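Local atomic coordinates of DnaJ homolog dnj-2 (PDB entry 2QSA), a protein that probably acts as an Hsp40-type co-chaperone, its N-terminal J domain, the part described here, being expected to engage an Hsp70 partner. Residues A[31-36]-A[70-75]; A[19-24]-A[66-71]; A[9-14]-A[82-87]. One frame throughout, in Å; residues are numbered along the deposited sequence. Where two conformers were deposited one is given.

Contact 1. Residues A[31-36]-A[70-75]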
# COMPACT_ATOMS: atom_id res chain seq x y z
N GLN A 31 6.01 -3.52 -14.07
CA GLN A 31 5.04 -4.16 -14.92
C GLN A 31 4.13 -5.09 -14.10
O GLN A 31 2.89 -4.99 -14.19
CB GLN A 31 5.79 -4.87 -16.05
CG GLN A 31 5.04 -5.25 -17.23
CD GLN A 31 6.02 -5.83 -18.29
OE1 GLN A 31 6.63 -5.09 -19.13
NE2 GLN A 31 6.16 -7.13 -18.26
N LYS A 32 4.74 -5.97 -13.29
CA LYS A 32 3.99 -6.88 -12.44
C LYS A 32 3.13 -6.11 -11.45
O LYS A 32 2.02 -6.53 -11.13
CB LYS A 32 4.94 -7.78 -11.62
CG LYS A 32 5.79 -8.70 -12.46
CD LYS A 32 6.65 -9.52 -11.50
CE LYS A 32 7.79 -10.20 -12.18
NZ LYS A 32 8.40 -11.07 -11.13
N LEU A 33 3.71 -5.02 -10.91
CA LEU A 33 3.01 -4.19 -9.90
C LEU A 33 1.75 -3.60 -10.52
O LEU A 33 0.67 -3.64 -9.91
CB LEU A 33 3.93 -3.07 -9.41
CG LEU A 33 3.27 -2.18 -8.34
CD1 LEU A 33 3.16 -2.96 -6.99
CD2 LEU A 33 4.08 -0.92 -8.16
N ALA A 34 1.87 -3.08 -11.74
CA ALA A 34 0.70 -2.42 -12.37
C ALA A 34 -0.39 -3.49 -12.65
O ALA A 34 -1.59 -3.25 -12.45
CB ALA A 34 1.10 -1.71 -13.67
N LYS A 35 0.02 -4.66 -13.11
CA LYS A 35 -0.96 -5.70 -13.44
C LYS A 35 -1.74 -6.11 -12.17
O LYS A 35 -2.97 -6.31 -12.19
CB LYS A 35 -0.23 -6.90 -14.04
CG LYS A 35 -1.14 -8.06 -14.42
CD LYS A 35 -0.28 -9.32 -14.74
CE LYS A 35 -1.07 -10.53 -15.24
NZ LYS A 35 -1.89 -10.30 -16.42
N ALA A 36 -0.99 -6.23 -11.07
CA ALA A 36 -1.54 -6.66 -9.75
C ALA A 36 -2.53 -5.59 -9.24
O ALA A 36 -3.66 -5.91 -8.85
CB ALA A 36 -0.43 -6.89 -8.75
N GLU A 70 0.34 3.38 -4.92
CA GLU A 70 1.00 4.69 -4.88
C GLU A 70 2.35 4.62 -4.18
O GLU A 70 3.30 5.27 -4.60
CB GLU A 70 0.08 5.72 -4.23
CG GLU A 70 -1.15 6.01 -5.08
CD GLU A 70 -2.28 6.74 -4.34
OE1 GLU A 70 -2.09 7.06 -3.14
OE2 GLU A 70 -3.37 6.98 -4.95
N THR A 71 2.42 3.82 -3.12
CA THR A 71 3.66 3.66 -2.35
C THR A 71 4.72 2.93 -3.17
O THR A 71 5.90 3.30 -3.11
CB THR A 71 3.37 2.86 -1.09
OG1 THR A 71 2.40 3.61 -0.31
CG2 THR A 71 4.65 2.57 -0.27
N LEU A 72 4.30 1.91 -3.92
CA LEU A 72 5.28 1.05 -4.57
C LEU A 72 5.63 1.50 -5.99
O LEU A 72 6.69 1.13 -6.50
CB LEU A 72 4.84 -0.41 -4.56
CG LEU A 72 4.68 -1.00 -3.14
CD1 LEU A 72 4.07 -2.41 -3.24
CD2 LEU A 72 6.04 -0.99 -2.45
N LYS A 73 4.74 2.25 -6.63
CA LYS A 73 4.95 2.64 -8.04
C LYS A 73 5.88 3.84 -8.18
O LYS A 73 6.56 4.00 -9.22
CB LYS A 73 3.61 2.93 -8.74
CG LYS A 73 3.70 3.28 -10.23
CD LYS A 73 4.11 2.10 -11.08
CE LYS A 73 3.82 2.34 -12.57
NZ LYS A 73 4.34 3.66 -13.05
N ASP A 74 5.85 4.70 -7.15
CA ASP A 74 6.70 5.88 -7.12
C ASP A 74 8.09 5.50 -6.59
O ASP A 74 8.23 5.00 -5.48
CB ASP A 74 6.10 6.96 -6.23
CG ASP A 74 6.91 8.24 -6.25
OD1 ASP A 74 6.88 8.91 -7.32
OD2 ASP A 74 7.58 8.56 -5.24
N ASP A 75 9.12 5.75 -7.39
CA ASP A 75 10.48 5.29 -6.98
C ASP A 75 10.96 5.79 -5.61
O ASP A 75 11.55 5.03 -4.83
CB ASP A 75 11.52 5.68 -8.02
CG ASP A 75 11.27 5.01 -9.37
OD1 ASP A 75 10.34 4.20 -9.49
OD2 ASP A 75 11.98 5.39 -10.31
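Leu33 reaches from helix 30-43 to the C-terminal end of helix 52-73 and meets Leu72 and Lys73 there, all by apolar contact. Its two methyls divide the work. CD1 lies 3.9 Å from Leu72 CD1 and touches Leu72 CB as well, the two leucine side chains crossing at about a right angle. CD2 is laid against the backbone instead, 3.6 Å from Leu72 C and equally close to Lys73 N, with Lys73 CB at 3.9 Å. Setting CG anti to the backbone N (chi1 -179°) carries both branches across the gap, and a forked residue suits a place with two surfaces to meet. Lys73 suits the border of this patch: its CB packs on Leu33, while in one of its two conformers NZ lies farther out. Replacing Leu33 with an alanine would probably leave a gap over the Leu72-Lys73 peptide and take from Leu72 the methyls that pack on it. A salt bridge from Asp75, at the start of helix 75-86, to Lys30, at the start of helix 30-43, lies nearby. Helix 17-20 and helix 75-86 both touch Leu72, while Leu33 also packs on Leu21 and Tyr69.

Contact 2. Residues A[19-24]-A[66-71]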
# COMPACT_ATOMS: atom_id res chain seq x y z
N ASP A 19 2.33 -7.13 0.32
CA ASP A 19 1.32 -8.19 0.56
C ASP A 19 -0.06 -7.76 0.10
O ASP A 19 -0.81 -8.58 -0.41
CB ASP A 19 1.24 -8.54 2.04
CG ASP A 19 2.54 -9.17 2.58
OD1 ASP A 19 3.35 -9.62 1.78
OD2 ASP A 19 2.66 -9.26 3.82
N VAL A 20 -0.38 -6.48 0.29
CA VAL A 20 -1.68 -5.98 -0.15
C VAL A 20 -1.95 -6.25 -1.64
O VAL A 20 -3.06 -6.64 -2.03
CB VAL A 20 -1.84 -4.43 0.13
CG1 VAL A 20 -3.12 -3.88 -0.53
CG2 VAL A 20 -1.88 -4.18 1.65
N LEU A 21 -0.92 -6.05 -2.45
CA LEU A 21 -1.01 -6.31 -3.88
C LEU A 21 -0.57 -7.71 -4.31
O LEU A 21 -0.57 -8.01 -5.51
CB LEU A 21 -0.23 -5.23 -4.64
CG LEU A 21 -0.78 -3.79 -4.44
CD1 LEU A 21 0.11 -2.79 -5.23
CD2 LEU A 21 -2.23 -3.67 -4.92
N GLU A 22 -0.23 -8.56 -3.34
CA GLU A 22 0.23 -9.94 -3.59
C GLU A 22 1.42 -9.93 -4.56
O GLU A 22 1.51 -10.75 -5.48
CB GLU A 22 -0.95 -10.83 -4.06
CG GLU A 22 -2.17 -10.78 -3.09
CD GLU A 22 -3.51 -11.40 -3.64
OE1 GLU A 22 -3.74 -11.46 -4.87
OE2 GLU A 22 -4.36 -11.79 -2.80
N VAL A 23 2.32 -8.96 -4.39
CA VAL A 23 3.57 -8.92 -5.14
C VAL A 23 4.73 -9.21 -4.19
O VAL A 23 4.60 -9.09 -2.97
CB VAL A 23 3.82 -7.59 -5.87
CG1 VAL A 23 2.79 -7.38 -6.96
CG2 VAL A 23 3.81 -6.46 -4.92
N ASN A 24 5.86 -9.59 -4.75
CA ASN A 24 6.97 -10.06 -3.95
C ASN A 24 8.06 -8.98 -3.99
O ASN A 24 8.52 -8.63 -5.08
CB ASN A 24 7.45 -11.39 -4.55
CG ASN A 24 8.64 -11.98 -3.84
OD1 ASN A 24 9.13 -11.43 -2.85
ND2 ASN A 24 9.11 -13.14 -4.33
N ALA A 66 -5.17 1.17 -3.46
CA ALA A 66 -4.63 2.37 -4.13
C ALA A 66 -3.41 2.89 -3.36
O ALA A 66 -2.42 3.29 -3.99
CB ALA A 66 -5.70 3.41 -4.23
N THR A 67 -3.47 2.92 -2.02
CA THR A 67 -2.31 3.34 -1.22
C THR A 67 -1.09 2.44 -1.49
O THR A 67 0.03 2.95 -1.65
CB THR A 67 -2.65 3.31 0.25
OG1 THR A 67 -3.60 4.34 0.50
CG2 THR A 67 -1.44 3.60 1.10
N ALA A 68 -1.32 1.11 -1.58
CA ALA A 68 -0.20 0.19 -1.83
C ALA A 68 0.41 0.51 -3.18
O ALA A 68 1.63 0.51 -3.33
CB ALA A 68 -0.67 -1.27 -1.80
N TYR A 69 -0.42 0.78 -4.17
CA TYR A 69 0.14 1.02 -5.52
C TYR A 69 0.90 2.34 -5.55
O TYR A 69 1.98 2.40 -6.14
CB TYR A 69 -0.98 1.02 -6.55
CG TYR A 69 -0.52 1.11 -7.98
CD1 TYR A 69 0.45 0.23 -8.49
CD2 TYR A 69 -1.11 2.01 -8.87
CE1 TYR A 69 0.86 0.24 -9.84
CE2 TYR A 69 -0.70 2.03 -10.25
CZ TYR A 69 0.29 1.14 -10.72
OH TYR A 69 0.68 1.16 -12.05
N GLU A 70 0.34 3.38 -4.92
CA GLU A 70 1.00 4.69 -4.88
C GLU A 70 2.35 4.62 -4.18
O GLU A 70 3.30 5.27 -4.60
CB GLU A 70 0.08 5.72 -4.23
CG GLU A 70 -1.15 6.01 -5.08
CD GLU A 70 -2.28 6.74 -4.34
OE1 GLU A 70 -2.09 7.06 -3.14
OE2 GLU A 70 -3.37 6.98 -4.95
N THR A 71 2.42 3.82 -3.12
CA THR A 71 3.66 3.66 -2.35
C THR A 71 4.72 2.93 -3.17
O THR A 71 5.90 3.30 -3.11
CB THR A 71 3.37 2.86 -1.09
OG1 THR A 71 2.40 3.61 -0.31
CG2 THR A 71 4.65 2.57 -0.27
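Ala68 presents its methyl to Val20 and Leu21 in the core of the J domain, where the short helix 17-20 and the turn after it pack on the long helix 52-73. The methyl is the bump: its CB fits into the hollow between the two side chains, 3.7 Å from Leu21 CG and 3.8 Å from Val20 CG1. A small residue suits this point, because the backbones come close, with CA of Val20 and CA of Ala68 6.6 Å apart. Leu21 in turn supplies a bump of its own. With CG anti to the carbonyl carbon (chi1 -62°), its CD1 methyl comes down on the backbone at the root of Tyr69, 3.8 Å from Tyr69 N, and approaches the ring obliquely. That ring stacks on Tyr37 of helix 30-43. Glu22 follows with positive phi (54°) in a Schellman motif, which ends the helix and turns the chain away just past the packed pair. Just before Ala68, Thr67 O accepts twice from one turn farther along helix 52-73: from Thr71 N on one face of its carbonyl plane and, from the opposite face, from Thr71 OG1 at 2.8 Å.

Contact 3. Residues A[9-14]-A[82-87]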
# COMPACT_ATOMS: atom_id res chain seq x y z
N GLU A 9 -0.71 4.72 10.96
CA GLU A 9 -0.93 5.92 10.15
C GLU A 9 -0.03 6.01 8.92
O GLU A 9 -0.23 6.86 8.07
CB GLU A 9 -0.84 7.19 10.99
CG GLU A 9 0.48 7.38 11.69
CD GLU A 9 0.50 6.80 13.10
OE1 GLU A 9 -0.04 5.70 13.32
OE2 GLU A 9 1.06 7.47 13.99
N LEU A 10 0.98 5.14 8.81
CA LEU A 10 1.90 5.24 7.65
C LEU A 10 1.59 4.19 6.58
O LEU A 10 1.26 3.05 6.89
CB LEU A 10 3.37 5.09 8.07
CG LEU A 10 3.90 6.01 9.18
CD1 LEU A 10 5.35 5.65 9.50
CD2 LEU A 10 3.79 7.45 8.78
N TYR A 11 1.72 4.59 5.31
CA TYR A 11 1.66 3.63 4.20
C TYR A 11 0.39 2.76 4.28
O TYR A 11 -0.72 3.32 4.41
CB TYR A 11 2.95 2.78 4.21
CG TYR A 11 4.18 3.66 4.02
CD1 TYR A 11 4.39 4.33 2.80
CD2 TYR A 11 5.14 3.82 5.05
CE1 TYR A 11 5.53 5.13 2.59
CE2 TYR A 11 6.27 4.64 4.84
CZ TYR A 11 6.46 5.25 3.63
OH TYR A 11 7.57 6.04 3.43
N CYS A 12 0.53 1.43 4.18
CA CYS A 12 -0.65 0.53 4.22
C CYS A 12 -1.02 0.11 5.66
O CYS A 12 -1.71 -0.91 5.84
CB CYS A 12 -0.42 -0.72 3.35
SG CYS A 12 -0.15 -0.23 1.61
N GLY A 13 -0.58 0.90 6.64
CA GLY A 13 -0.98 0.69 8.03
C GLY A 13 -0.40 -0.59 8.59
O GLY A 13 0.83 -0.80 8.49
N LEU A 14 -1.26 -1.47 9.14
CA LEU A 14 -0.76 -2.72 9.71
C LEU A 14 -0.68 -3.90 8.70
O LEU A 14 -0.38 -5.05 9.08
CB LEU A 14 -1.51 -3.06 11.00
CG LEU A 14 -1.31 -1.96 12.05
CD1 LEU A 14 -2.03 -2.44 13.35
CD2 LEU A 14 0.17 -1.67 12.33
N ASP A 82 10.79 0.81 1.62
CA ASP A 82 11.74 -0.27 1.88
C ASP A 82 12.65 0.03 3.08
O ASP A 82 12.95 -0.86 3.90
CB ASP A 82 12.55 -0.53 0.61
CG ASP A 82 11.73 -1.21 -0.48
OD1 ASP A 82 10.63 -1.75 -0.20
OD2 ASP A 82 12.19 -1.20 -1.65
N TYR A 83 13.08 1.28 3.21
CA TYR A 83 13.89 1.70 4.35
C TYR A 83 13.11 1.53 5.68
O TYR A 83 13.61 0.99 6.67
CB TYR A 83 14.34 3.14 4.17
CG TYR A 83 15.39 3.51 5.19
CD1 TYR A 83 16.74 3.42 4.88
CD2 TYR A 83 15.02 3.91 6.46
CE1 TYR A 83 17.70 3.75 5.82
CE2 TYR A 83 15.96 4.26 7.41
CZ TYR A 83 17.31 4.16 7.09
OH TYR A 83 18.26 4.50 8.02
N TYR A 84 11.86 1.99 5.66
CA TYR A 84 10.94 1.79 6.80
C TYR A 84 10.75 0.32 7.19
O TYR A 84 10.81 -0.03 8.37
CB TYR A 84 9.61 2.39 6.37
CG TYR A 84 8.39 2.04 7.17
CD1 TYR A 84 8.21 2.56 8.47
CD2 TYR A 84 7.32 1.29 6.60
CE1 TYR A 84 7.03 2.30 9.21
CE2 TYR A 84 6.14 1.01 7.33
CZ TYR A 84 5.98 1.54 8.60
OH TYR A 84 4.81 1.30 9.27
N LEU A 85 10.53 -0.54 6.19
CA LEU A 85 10.42 -1.98 6.46
C LEU A 85 11.71 -2.50 7.14
O LEU A 85 11.66 -3.30 8.08
CB LEU A 85 10.17 -2.78 5.18
CG LEU A 85 8.80 -2.57 4.52
CD1 LEU A 85 8.78 -3.48 3.27
CD2 LEU A 85 7.60 -2.93 5.48
N ASP A 86 12.84 -2.04 6.63
CA ASP A 86 14.17 -2.52 7.07
C ASP A 86 14.64 -1.90 8.38
O ASP A 86 15.52 -2.48 9.07
CB ASP A 86 15.21 -2.26 5.96
CG ASP A 86 15.00 -3.14 4.73
OD1 ASP A 86 14.20 -4.12 4.79
OD2 ASP A 86 15.62 -2.84 3.69
N HIS A 87 14.09 -0.73 8.73
CA HIS A 87 14.57 0.03 9.90
C HIS A 87 13.40 0.55 10.74
O HIS A 87 13.24 1.75 10.88
CB HIS A 87 15.48 1.20 9.45
CG HIS A 87 16.52 0.80 8.46
ND1 HIS A 87 17.76 0.32 8.81
CD2 HIS A 87 16.49 0.81 7.10
CE1 HIS A 87 18.46 0.05 7.72
NE2 HIS A 87 17.71 0.34 6.67
O HOH W 1 2.70 0.83 7.68
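A type II' beta turn, Leu10 to Gly13, in the loop before helix 17-20 receives Tyr84 from helix 75-86 through the side chains of Leu10 and Tyr11. The turn is closed by Gly13 N giving a 2.8 Å hydrogen bond to Leu10 O. Tyr11 takes positive phi (52°) at its first corner, an unusual setting for a residue with a side chain, and brings its ring against Tyr84; Gly13, also at positive phi, is a natural residue for the end of the turn. The side chains of Tyr11 and Tyr84 run past one another head to tail, rings neither stacked nor edge-to-face, with planes at 43° and centroids 5.2 Å apart. Tyr11 CD2 comes over one face of Tyr84, 3.7 Å from Tyr84 CD2. In one of its two modelled conformers, Leu10 approaches that ring obliquely, CD1 lying 3.8 Å from Tyr84 CE1. With CG anti to the backbone N (chi1 165°), Tyr84 reaches far enough from its helix for OH to meet a water at 2.7 Å. The same water lies 2.8 Å from Leu10 O and 2.6 Å from Gly13 O. Tyr11 also meets Tyr81 and Tyr98 edge-to-face, and a disulfide ties Cys12 to Cys17. Since Ala7 N also hydrogen-bonds to Tyr84 OH, a tyrosine suits this buried place: its ring packs on the turn while its hydroxyl gives loop backbone a polar partner, directly and through the water.

How the contacts relate
Contacts 1 and 2 are neighbours, their centres about 7 Å apart, and both use the C-terminal part of helix 52-73, sharing Glu70 and Thr71. Helix 30-43 approaches it in contact 1, and helix 17-20 with its following turn in contact 2. Contact 3 joins the N-terminal loop to helix 75-86, its centre about 12 Å from contact 2 and 16 Å from contact 1. Along the chain it closes a loop inside which the other two are nested. Thr71 CG2 lies 3.5 Å from Tyr11 CD1, and Ala68 CA 3.5 Å from Cys12 SG, so the disulfide-bearing loop is packed directly onto the helical core of the J domain.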